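Local coordinates for protein luciferase-like enzymeAMP-CoA-ligase (Zophobas atratus, PDB 4W8O) that probably activates carboxylic acids with ATP to form acyl-adenylates for transfer to coenzyme A, as a luciferase-like member of the ANL superfamily, at residues D215-T223 against M258-V269; L288-T299 against L312-G321. All blocks are in the same frame, centred on the assembly; numbering follows the deposited sequence.

Contact 1 (D215-T223 against M258-V269)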
loop_
_atom_site.group_PDB
_atom_site.type_symbol
_atom_site.label_atom_id
_atom_site.label_comp_id
_atom_site.label_asym_id
_atom_site.label_seq_id
_atom_site.Cartn_x
_atom_site.Cartn_y
_atom_site.Cartn_z
ATOM N N ASP A 215 -1.191 -12.601 9.551
ATOM C CA ASP A 215 -0.648 -11.971 10.754
ATOM C C ASP A 215 0.144 -10.707 10.399
ATOM O O ASP A 215 1.055 -10.768 9.570
ATOM C CB ASP A 215 0.261 -12.991 11.458
ATOM C CG ASP A 215 0.635 -12.591 12.873
ATOM O OD1 ASP A 215 0.595 -11.391 13.215
ATOM O OD2 ASP A 215 0.994 -13.493 13.655
ATOM N N CYS A 216 -0.207 -9.580 11.029
ATOM C CA CYS A 216 0.458 -8.285 10.814
ATOM C C CYS A 216 0.900 -7.616 12.122
ATOM O O CYS A 216 1.214 -6.424 12.120
ATOM C CB CYS A 216 -0.489 -7.302 10.109
ATOM S SG CYS A 216 -0.771 -7.595 8.356
ATOM N N ARG A 217 0.913 -8.354 13.232
ATOM C CA ARG A 217 1.133 -7.739 14.548
ATOM C C ARG A 217 2.441 -6.944 14.606
ATOM O O ARG A 217 2.504 -5.864 15.191
ATOM C CB ARG A 217 1.111 -8.797 15.647
ATOM C CG ARG A 217 -0.265 -9.408 15.888
ATOM C CD ARG A 217 -0.180 -10.605 16.817
ATOM N NE ARG A 217 0.627 -11.674 16.230
ATOM C CZ ARG A 217 1.122 -12.712 16.894
ATOM N NH1 ARG A 217 0.893 -12.858 18.195
ATOM N NH2 ARG A 217 1.846 -13.617 16.248
ATOM N N SER A 218 3.478 -7.485 13.989
ATOM C CA SER A 218 4.718 -6.758 13.804
ATOM C C SER A 218 5.264 -7.047 12.394
ATOM O O SER A 218 5.879 -8.094 12.147
ATOM C CB SER A 218 5.713 -7.151 14.895
ATOM O OG SER A 218 6.786 -6.233 14.912
ATOM N N ILE A 219 5.014 -6.115 11.473
ATOM C CA ILE A 219 5.296 -6.334 10.053
ATOM C C ILE A 219 6.409 -5.419 9.537
ATOM O O ILE A 219 6.368 -4.208 9.728
ATOM C CB ILE A 219 4.025 -6.201 9.175
ATOM C CG1 ILE A 219 4.368 -6.468 7.698
ATOM C CG2 ILE A 219 3.368 -4.833 9.332
ATOM C CD1 ILE A 219 3.162 -6.666 6.801
ATOM N N LEU A 220 7.405 -6.029 8.895
ATOM C CA LEU A 220 8.523 -5.312 8.279
ATOM C C LEU A 220 8.263 -5.149 6.786
ATOM O O LEU A 220 7.751 -6.063 6.135
ATOM C CB LEU A 220 9.839 -6.073 8.495
ATOM C CG LEU A 220 11.119 -5.574 7.807
ATOM C CD1 LEU A 220 11.459 -4.146 8.204
ATOM C CD2 LEU A 220 12.290 -6.490 8.136
ATOM N N HIS A 221 8.606 -3.985 6.242
ATOM C CA HIS A 221 8.614 -3.823 4.798
ATOM C C HIS A 221 9.674 -2.827 4.369
ATOM O O HIS A 221 10.210 -2.078 5.183
ATOM C CB HIS A 221 7.237 -3.391 4.303
ATOM C CG HIS A 221 6.915 -1.968 4.606
ATOM N ND1 HIS A 221 6.894 -0.989 3.637
ATOM C CD2 HIS A 221 6.636 -1.349 5.774
ATOM C CE1 HIS A 221 6.599 0.171 4.195
ATOM N NE2 HIS A 221 6.443 -0.021 5.491
ATOM N N PHE A 222 9.967 -2.837 3.080
ATOM C CA PHE A 222 10.999 -1.983 2.503
ATOM C C PHE A 222 10.443 -0.986 1.498
ATOM O O PHE A 222 11.089 0.021 1.222
ATOM C CB PHE A 222 12.056 -2.856 1.820
ATOM C CG PHE A 222 12.658 -3.889 2.735
ATOM C CD1 PHE A 222 13.689 -3.552 3.598
ATOM C CD2 PHE A 222 12.179 -5.185 2.751
ATOM C CE1 PHE A 222 14.233 -4.489 4.458
ATOM C CE2 PHE A 222 12.720 -6.130 3.610
ATOM C CZ PHE A 222 13.746 -5.778 4.465
ATOM N N THR A 223 9.271 -1.276 0.936
ATOM C CA THR A 223 8.667 -0.440 -0.095
ATOM C C THR A 223 8.306 0.926 0.450
ATOM O O THR A 223 7.842 1.052 1.577
ATOM C CB THR A 223 7.362 -1.056 -0.656
ATOM O OG1 THR A 223 6.552 -1.552 0.424
ATOM C CG2 THR A 223 7.672 -2.185 -1.637
ATOM N N MET A 258 16.785 -8.181 12.353
ATOM C CA MET A 258 15.594 -7.402 12.717
ATOM C C MET A 258 14.453 -8.304 13.185
ATOM O O MET A 258 13.762 -7.970 14.142
ATOM C CB MET A 258 15.131 -6.504 11.560
ATOM C CG MET A 258 15.988 -5.267 11.348
ATOM S SD MET A 258 15.402 -4.214 9.995
ATOM C CE MET A 258 16.910 -3.313 9.611
ATOM N N ILE A 259 14.267 -9.444 12.522
ATOM C CA ILE A 259 13.260 -10.431 12.948
ATOM C C ILE A 259 13.519 -10.881 14.383
ATOM O O ILE A 259 12.589 -10.981 15.192
ATOM C CB ILE A 259 13.212 -11.662 12.018
ATOM C CG1 ILE A 259 12.627 -11.264 10.660
ATOM C CG2 ILE A 259 12.370 -12.776 12.634
ATOM C CD1 ILE A 259 12.853 -12.282 9.568
ATOM N N GLU A 260 14.782 -11.147 14.691
ATOM C CA GLU A 260 15.183 -11.472 16.050
ATOM C C GLU A 260 15.000 -10.286 16.999
ATOM O O GLU A 260 14.397 -10.430 18.067
ATOM C CB GLU A 260 16.644 -11.891 16.062
ATOM C CG GLU A 260 17.132 -12.399 17.401
ATOM C CD GLU A 260 18.515 -12.990 17.296
ATOM O OE1 GLU A 260 18.624 -14.226 17.337
ATOM O OE2 GLU A 260 19.479 -12.219 17.134
ATOM N N LYS A 261 15.527 -9.126 16.604
ATOM C CA LYS A 261 15.582 -7.954 17.484
ATOM C C LYS A 261 14.212 -7.395 17.862
ATOM O O LYS A 261 14.006 -7.000 19.005
ATOM C CB LYS A 261 16.426 -6.838 16.857
ATOM C CG LYS A 261 16.629 -5.636 17.774
ATOM C CD LYS A 261 17.626 -4.637 17.207
ATOM C CE LYS A 261 17.907 -3.514 18.192
ATOM N NZ LYS A 261 18.628 -3.979 19.420
ATOM N N TYR A 262 13.293 -7.337 16.906
ATOM C CA TYR A 262 11.968 -6.761 17.157
ATOM C C TYR A 262 10.885 -7.829 17.303
ATOM O O TYR A 262 9.723 -7.498 17.523
ATOM C CB TYR A 262 11.607 -5.762 16.051
ATOM C CG TYR A 262 12.626 -4.650 15.925
ATOM C CD1 TYR A 262 12.787 -3.719 16.943
ATOM C CD2 TYR A 262 13.447 -4.547 14.804
ATOM C CE1 TYR A 262 13.725 -2.704 16.850
ATOM C CE2 TYR A 262 14.391 -3.536 14.700
ATOM C CZ TYR A 262 14.529 -2.620 15.726
ATOM O OH TYR A 262 15.462 -1.615 15.641
ATOM N N LYS A 263 11.270 -9.101 17.198
ATOM C CA LYS A 263 10.328 -10.215 17.283
ATOM C C LYS A 263 9.228 -10.063 16.244
ATOM O O LYS A 263 8.044 -10.118 16.560
ATOM C CB LYS A 263 9.734 -10.321 18.691
ATOM C CG LYS A 263 10.782 -10.376 19.790
ATOM C CD LYS A 263 10.138 -10.601 21.146
ATOM C CE LYS A 263 11.084 -10.236 22.278
ATOM N NZ LYS A 263 12.297 -11.097 22.294
ATOM N N LEU A 264 9.640 -9.875 14.996
ATOM C CA LEU A 264 8.704 -9.668 13.902
ATOM C C LEU A 264 7.874 -10.918 13.669
ATOM O O LEU A 264 8.371 -12.036 13.788
ATOM C CB LEU A 264 9.443 -9.314 12.604
ATOM C CG LEU A 264 10.329 -8.068 12.603
ATOM C CD1 LEU A 264 11.036 -7.947 11.258
ATOM C CD2 LEU A 264 9.509 -6.820 12.921
ATOM N N THR A 265 6.610 -10.708 13.335
ATOM C CA THR A 265 5.695 -11.771 12.980
ATOM C C THR A 265 5.541 -11.881 11.476
ATOM O O THR A 265 5.098 -12.919 10.983
ATOM C CB THR A 265 4.291 -11.505 13.553
ATOM O OG1 THR A 265 3.757 -10.294 12.990
ATOM C CG2 THR A 265 4.344 -11.390 15.060
ATOM N N SER A 266 5.879 -10.811 10.746
ATOM C CA SER A 266 5.645 -10.776 9.310
ATOM C C SER A 266 6.645 -9.914 8.561
ATOM O O SER A 266 7.340 -9.077 9.138
ATOM C CB SER A 266 4.242 -10.248 8.998
ATOM O OG SER A 266 3.422 -10.218 10.149
ATOM N N LEU A 267 6.666 -10.104 7.251
ATOM C CA LEU A 267 7.494 -9.319 6.371
ATOM C C LEU A 267 6.875 -9.345 4.982
ATOM O O LEU A 267 6.460 -10.409 4.512
ATOM C CB LEU A 267 8.909 -9.909 6.362
ATOM C CG LEU A 267 9.768 -9.822 5.109
ATOM C CD1 LEU A 267 10.187 -8.382 4.870
ATOM C CD2 LEU A 267 10.983 -10.721 5.282
ATOM N N PHE A 268 6.777 -8.181 4.334
ATOM C CA PHE A 268 6.467 -8.152 2.911
ATOM C C PHE A 268 7.715 -7.772 2.127
ATOM O O PHE A 268 8.416 -6.832 2.486
ATOM C CB PHE A 268 5.344 -7.185 2.551
ATOM C CG PHE A 268 5.242 -6.952 1.069
ATOM C CD1 PHE A 268 4.642 -7.895 0.248
ATOM C CD2 PHE A 268 5.820 -5.837 0.485
ATOM C CE1 PHE A 268 4.587 -7.707 -1.122
ATOM C CE2 PHE A 268 5.767 -5.642 -0.883
ATOM C CZ PHE A 268 5.153 -6.579 -1.689
ATOM N N VAL A 269 7.964 -8.504 1.047
ATOM C CA VAL A 269 9.058 -8.208 0.119
ATOM C C VAL A 269 8.854 -8.994 -1.184
ATOM O O VAL A 269 8.326 -10.109 -1.177
ATOM C CB VAL A 269 10.441 -8.518 0.745
ATOM C CG1 VAL A 269 10.658 -10.013 0.911
ATOM C CG2 VAL A 269 11.566 -7.905 -0.077
HETATM O O HOH W 1 8.920 -4.540 0.909
#

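Contact 2 (L288-T299 against L312-G321)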
loop_
_atom_site.group_PDB
_atom_site.type_symbol
_atom_site.label_atom_id
_atom_site.label_comp_id
_atom_site.label_asym_id
_atom_site.label_seq_id
_atom_site.Cartn_x
_atom_site.Cartn_y
_atom_site.Cartn_z
ATOM N N LEU A 288 14.473 -16.989 15.129
ATOM C CA LEU A 288 13.428 -16.564 14.211
ATOM C C LEU A 288 12.060 -17.097 14.619
ATOM O O LEU A 288 11.136 -17.092 13.809
ATOM C CB LEU A 288 13.755 -17.063 12.802
ATOM C CG LEU A 288 15.155 -16.736 12.278
ATOM C CD1 LEU A 288 15.351 -17.383 10.916
ATOM C CD2 LEU A 288 15.382 -15.228 12.219
ATOM N N SER A 289 11.917 -17.540 15.867
ATOM C CA SER A 289 10.699 -18.244 16.296
ATOM C C SER A 289 9.447 -17.359 16.353
ATOM O O SER A 289 8.340 -17.883 16.366
ATOM C CB SER A 289 10.908 -18.942 17.651
ATOM O OG SER A 289 11.228 -18.008 18.664
ATOM N N SER A 290 9.621 -16.038 16.384
ATOM C CA SER A 290 8.491 -15.104 16.371
ATOM C C SER A 290 7.823 -14.985 14.998
ATOM O O SER A 290 6.691 -14.514 14.896
ATOM C CB SER A 290 8.959 -13.711 16.809
ATOM O OG SER A 290 9.786 -13.110 15.813
ATOM N N PHE A 291 8.532 -15.386 13.947
ATOM C CA PHE A 291 8.097 -15.110 12.576
ATOM C C PHE A 291 6.994 -16.063 12.132
ATOM O O PHE A 291 7.144 -17.274 12.245
ATOM C CB PHE A 291 9.291 -15.208 11.631
ATOM C CG PHE A 291 9.039 -14.619 10.274
ATOM C CD1 PHE A 291 8.974 -13.239 10.105
ATOM C CD2 PHE A 291 8.885 -15.436 9.164
ATOM C CE1 PHE A 291 8.755 -12.689 8.856
ATOM C CE2 PHE A 291 8.662 -14.892 7.912
ATOM C CZ PHE A 291 8.592 -13.515 7.758
ATOM N N ARG A 292 5.894 -15.511 11.623
ATOM C CA ARG A 292 4.723 -16.310 11.242
ATOM C C ARG A 292 4.307 -16.218 9.775
ATOM O O ARG A 292 3.594 -17.092 9.296
ATOM C CB ARG A 292 3.522 -15.912 12.100
ATOM C CG ARG A 292 3.708 -16.152 13.586
ATOM C CD ARG A 292 3.513 -17.610 13.959
ATOM N NE ARG A 292 3.839 -17.832 15.367
ATOM C CZ ARG A 292 5.074 -17.955 15.849
ATOM N NH1 ARG A 292 6.123 -17.892 15.039
ATOM N NH2 ARG A 292 5.264 -18.146 17.148
ATOM N N CYS A 293 4.736 -15.181 9.057
ATOM C CA CYS A 293 4.170 -14.910 7.742
ATOM C C CYS A 293 5.095 -14.119 6.813
ATOM O O CYS A 293 5.397 -12.958 7.069
ATOM C CB CYS A 293 2.848 -14.157 7.925
ATOM S SG CYS A 293 1.848 -14.062 6.429
ATOM N N LEU A 294 5.537 -14.754 5.730
ATOM C CA LEU A 294 6.286 -14.068 4.687
ATOM C C LEU A 294 5.337 -13.755 3.531
ATOM O O LEU A 294 4.877 -14.661 2.833
ATOM C CB LEU A 294 7.468 -14.919 4.200
ATOM C CG LEU A 294 8.586 -14.159 3.474
ATOM C CD1 LEU A 294 9.842 -15.023 3.367
ATOM C CD2 LEU A 294 8.150 -13.688 2.095
ATOM N N LEU A 295 5.056 -12.466 3.347
ATOM C CA LEU A 295 4.119 -11.993 2.332
ATOM C C LEU A 295 4.886 -11.605 1.082
ATOM O O LEU A 295 5.898 -10.906 1.145
ATOM C CB LEU A 295 3.328 -10.792 2.863
ATOM C CG LEU A 295 2.394 -11.085 4.045
ATOM C CD1 LEU A 295 2.121 -9.839 4.875
ATOM C CD2 LEU A 295 1.088 -11.707 3.564
ATOM N N THR A 296 4.418 -12.057 -0.067
ATOM C CA THR A 296 5.144 -11.788 -1.283
ATOM C C THR A 296 4.217 -11.860 -2.475
ATOM O O THR A 296 3.056 -12.238 -2.352
ATOM C CB THR A 296 6.351 -12.754 -1.424
ATOM O OG1 THR A 296 7.256 -12.260 -2.416
ATOM C CG2 THR A 296 5.894 -14.181 -1.788
ATOM N N GLY A 297 4.736 -11.458 -3.623
ATOM C CA GLY A 297 4.005 -11.514 -4.885
ATOM C C GLY A 297 4.529 -10.423 -5.785
ATOM O O GLY A 297 5.397 -9.646 -5.372
ATOM N N GLY A 298 4.004 -10.358 -7.005
ATOM C CA GLY A 298 4.352 -9.294 -7.945
ATOM C C GLY A 298 5.179 -9.785 -9.109
ATOM O O GLY A 298 5.093 -9.243 -10.210
ATOM N N THR A 299 6.009 -10.784 -8.855
ATOM C CA THR A 299 6.682 -11.538 -9.904
ATOM C C THR A 299 6.578 -12.998 -9.459
ATOM O O THR A 299 6.232 -13.252 -8.310
ATOM C CB THR A 299 8.154 -11.087 -10.074
ATOM O OG1 THR A 299 8.838 -11.186 -8.819
ATOM C CG2 THR A 299 8.222 -9.649 -10.572
ATOM N N LEU A 312 13.613 -22.177 5.993
ATOM C CA LEU A 312 14.266 -21.096 6.718
ATOM C C LEU A 312 13.392 -20.606 7.885
ATOM O O LEU A 312 13.897 -20.298 8.971
ATOM C CB LEU A 312 14.573 -19.938 5.767
ATOM C CG LEU A 312 15.228 -18.691 6.367
ATOM C CD1 LEU A 312 16.484 -19.061 7.145
ATOM C CD2 LEU A 312 15.550 -17.681 5.274
ATOM N N PHE A 313 12.084 -20.543 7.641
ATOM C CA PHE A 313 11.110 -20.081 8.626
ATOM C C PHE A 313 10.121 -21.200 8.927
ATOM O O PHE A 313 9.010 -21.199 8.397
ATOM C CB PHE A 313 10.348 -18.872 8.083
ATOM C CG PHE A 313 11.222 -17.711 7.731
ATOM C CD1 PHE A 313 11.847 -16.977 8.724
ATOM C CD2 PHE A 313 11.406 -17.338 6.404
ATOM C CE1 PHE A 313 12.654 -15.898 8.404
ATOM C CE2 PHE A 313 12.207 -16.261 6.077
ATOM C CZ PHE A 313 12.833 -15.539 7.077
ATOM N N PRO A 314 10.517 -22.157 9.786
ATOM C CA PRO A 314 9.688 -23.347 10.023
ATOM C C PRO A 314 8.360 -23.074 10.743
ATOM O O PRO A 314 7.400 -23.806 10.523
ATOM C CB PRO A 314 10.600 -24.253 10.858
ATOM C CG PRO A 314 11.558 -23.332 11.528
ATOM C CD PRO A 314 11.742 -22.156 10.609
ATOM N N LYS A 315 8.299 -22.039 11.579
ATOM C CA LYS A 315 7.043 -21.661 12.252
ATOM C C LYS A 315 6.159 -20.721 11.413
ATOM O O LYS A 315 5.071 -20.349 11.845
ATOM C CB LYS A 315 7.322 -21.020 13.627
ATOM C CG LYS A 315 7.576 -22.012 14.762
ATOM C CD LYS A 315 9.018 -22.497 14.781
ATOM C CE LYS A 315 9.280 -23.481 15.912
ATOM N NZ LYS A 315 9.082 -22.871 17.256
ATOM N N ALA A 316 6.610 -20.348 10.218
ATOM C CA ALA A 316 5.868 -19.412 9.374
ATOM C C ALA A 316 5.187 -20.095 8.196
ATOM O O ALA A 316 5.505 -21.224 7.849
ATOM C CB ALA A 316 6.804 -18.330 8.861
ATOM N N GLN A 317 4.235 -19.391 7.598
ATOM C CA GLN A 317 3.726 -19.731 6.274
ATOM C C GLN A 317 4.240 -18.693 5.274
ATOM O O GLN A 317 4.447 -17.532 5.634
ATOM C CB GLN A 317 2.196 -19.736 6.275
ATOM C CG GLN A 317 1.572 -20.922 6.992
ATOM C CD GLN A 317 0.079 -20.740 7.227
ATOM O OE1 GLN A 317 -0.358 -19.688 7.691
ATOM N NE2 GLN A 317 -0.710 -21.765 6.907
ATOM N N VAL A 318 4.458 -19.116 4.030
ATOM C CA VAL A 318 4.770 -18.199 2.942
ATOM C C VAL A 318 3.501 -17.950 2.132
ATOM O O VAL A 318 2.910 -18.890 1.599
ATOM C CB VAL A 318 5.864 -18.757 2.002
ATOM C CG1 VAL A 318 6.088 -17.811 0.824
ATOM C CG2 VAL A 318 7.169 -18.982 2.755
ATOM N N LEU A 319 3.090 -16.689 2.031
ATOM C CA LEU A 319 1.848 -16.340 1.343
ATOM C C LEU A 319 2.135 -15.495 0.109
ATOM O O LEU A 319 2.470 -14.315 0.219
ATOM C CB LEU A 319 0.900 -15.594 2.286
ATOM C CG LEU A 319 0.379 -16.355 3.511
ATOM C CD1 LEU A 319 -0.595 -15.482 4.294
ATOM C CD2 LEU A 319 -0.288 -17.669 3.128
ATOM N N PHE A 320 2.000 -16.119 -1.060
ATOM C CA PHE A 320 2.184 -15.455 -2.335
ATOM C C PHE A 320 0.834 -14.937 -2.796
ATOM O O PHE A 320 -0.066 -15.729 -3.051
ATOM C CB PHE A 320 2.756 -16.442 -3.362
ATOM C CG PHE A 320 3.122 -15.815 -4.682
ATOM C CD1 PHE A 320 2.147 -15.537 -5.635
ATOM C CD2 PHE A 320 4.440 -15.522 -4.984
ATOM C CE1 PHE A 320 2.487 -14.963 -6.849
ATOM C CE2 PHE A 320 4.782 -14.961 -6.196
ATOM C CZ PHE A 320 3.807 -14.683 -7.131
ATOM N N GLY A 321 0.702 -13.615 -2.903
ATOM C CA GLY A 321 -0.551 -12.978 -3.306
ATOM C C GLY A 321 -0.491 -12.252 -4.639
ATOM O O GLY A 321 0.569 -12.171 -5.285
HETATM O O HOH W 2 1.751 -11.441 -7.579
#

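Contact 1 (D215-T223 against M258-V269)
Thr265 faces the turn at Asp215-Ser218 and uses its hydroxyl in both senses, an example of how a side chain can start the pairing of two parallel strands. With OG1 lodged between its own backbone N and carbonyl carbon (chi1 62°), Thr265 OG1 accepts from Ser218 N at 3.0 Å on a nearly straight path (166°) and donates to Ser266 OG. Ser266 OG in turn donates to Asp215 O, though the 2.5 Å length is doubtfully short. Ser218 O takes Thr265 N in its carbonyl plane and Ser266 N tilted out of that plane. The parallel pairing then continues from Leu220 N to Ser266 O (3.1 Å) and from Phe268 N to Leu220 O (2.9 Å).

On the face toward helix 252-262, Leu220 CB rests against Leu264 CD1 at 3.5 Å, while Leu267 CD1 meets Phe222 CE2 at 3.6 Å. The other face carries Ile219 and Phe268 toward helix 228-239.

Further out, Arg217 grips Asp215 side-on, NE to OD1 and NH2 to OD2 (2.7 Å), and Arg217 N also binds OD1 in an Asx turn. Thr265 CG2 lies against the guanidinium. One water bridges Phe222 N and Phe268 O where the strands part.

The Thr265 hydroxyl thus accepts and donates while Ser218 O takes two N-H groups, so these polar groups starting the strand pair have partners; the ion pair probably stiffens the Asx turn presenting Ser218 N.

Contact 2 (L288-T299 against L312-G321)
Phe291 leans over one face of the Phe313 ring: the planes meet at 39°, the ring centroids lie 4.4 Å apart, and Phe291 CD2 comes within 3.4 Å of Phe313 CD1. Leu312 CG covers the opposite face, while Leu294, crossing at about a right angle, brings CD1 to 3.8 Å from Phe313 CE2. Phe313 CG lies anti to the carbonyl carbon, beside the backbone N (chi1 -59°), which carries the ring in between Phe291 and Leu312, against Leu256 and Ile259 of helix 252-262. Cutting Phe313 back to an alanine is likely to leave a gap there, with one face of Phe291 and Leu294 CD1 short of their partner.

At the far end Gly297 CA sits over the face of Phe320, 3.9 Å from the ring centroid, in a CH-pi contact. On the sheet face of Cys293, SG meets Leu319 CD1 at 3.5 Å. Backbone hydrogen bonds of the parallel pair run from Gln317 N to Arg292 O (2.9 Å) through to Gly321 N and Thr296 O (2.8 Å).

Strands 293-297 and 317-324, joined by helix 303-312, make a beta-alpha-beta crossover. Toward their C-terminal ends Thr296 and Gly321 line a pocket holding a polyether, probably from the crystallisation liquor, where open alpha/beta sheets commonly place binding sites.

Followed from the N terminus, the chain first lays down strand 218-221, then runs through helix 228-239, strand 243-246 and helix 252-262 before contact 1 closes that excursion at strand 266-268. Contact 2 opens only afterwards, with strand 293-297, and closes a shorter loop through helix 303-312. The two are therefore in series, neither nested nor crossed. Side by side in one mixed sheet, strands 266-268 and 293-297 join them: Ser290 OG probably bonds to Leu264 O at one end and Thr296 OG1 to Val269 O at the other. Together they tie four neighbouring parallel strands, with Phe268, Thr296 and Gly321 contributing to one pocket.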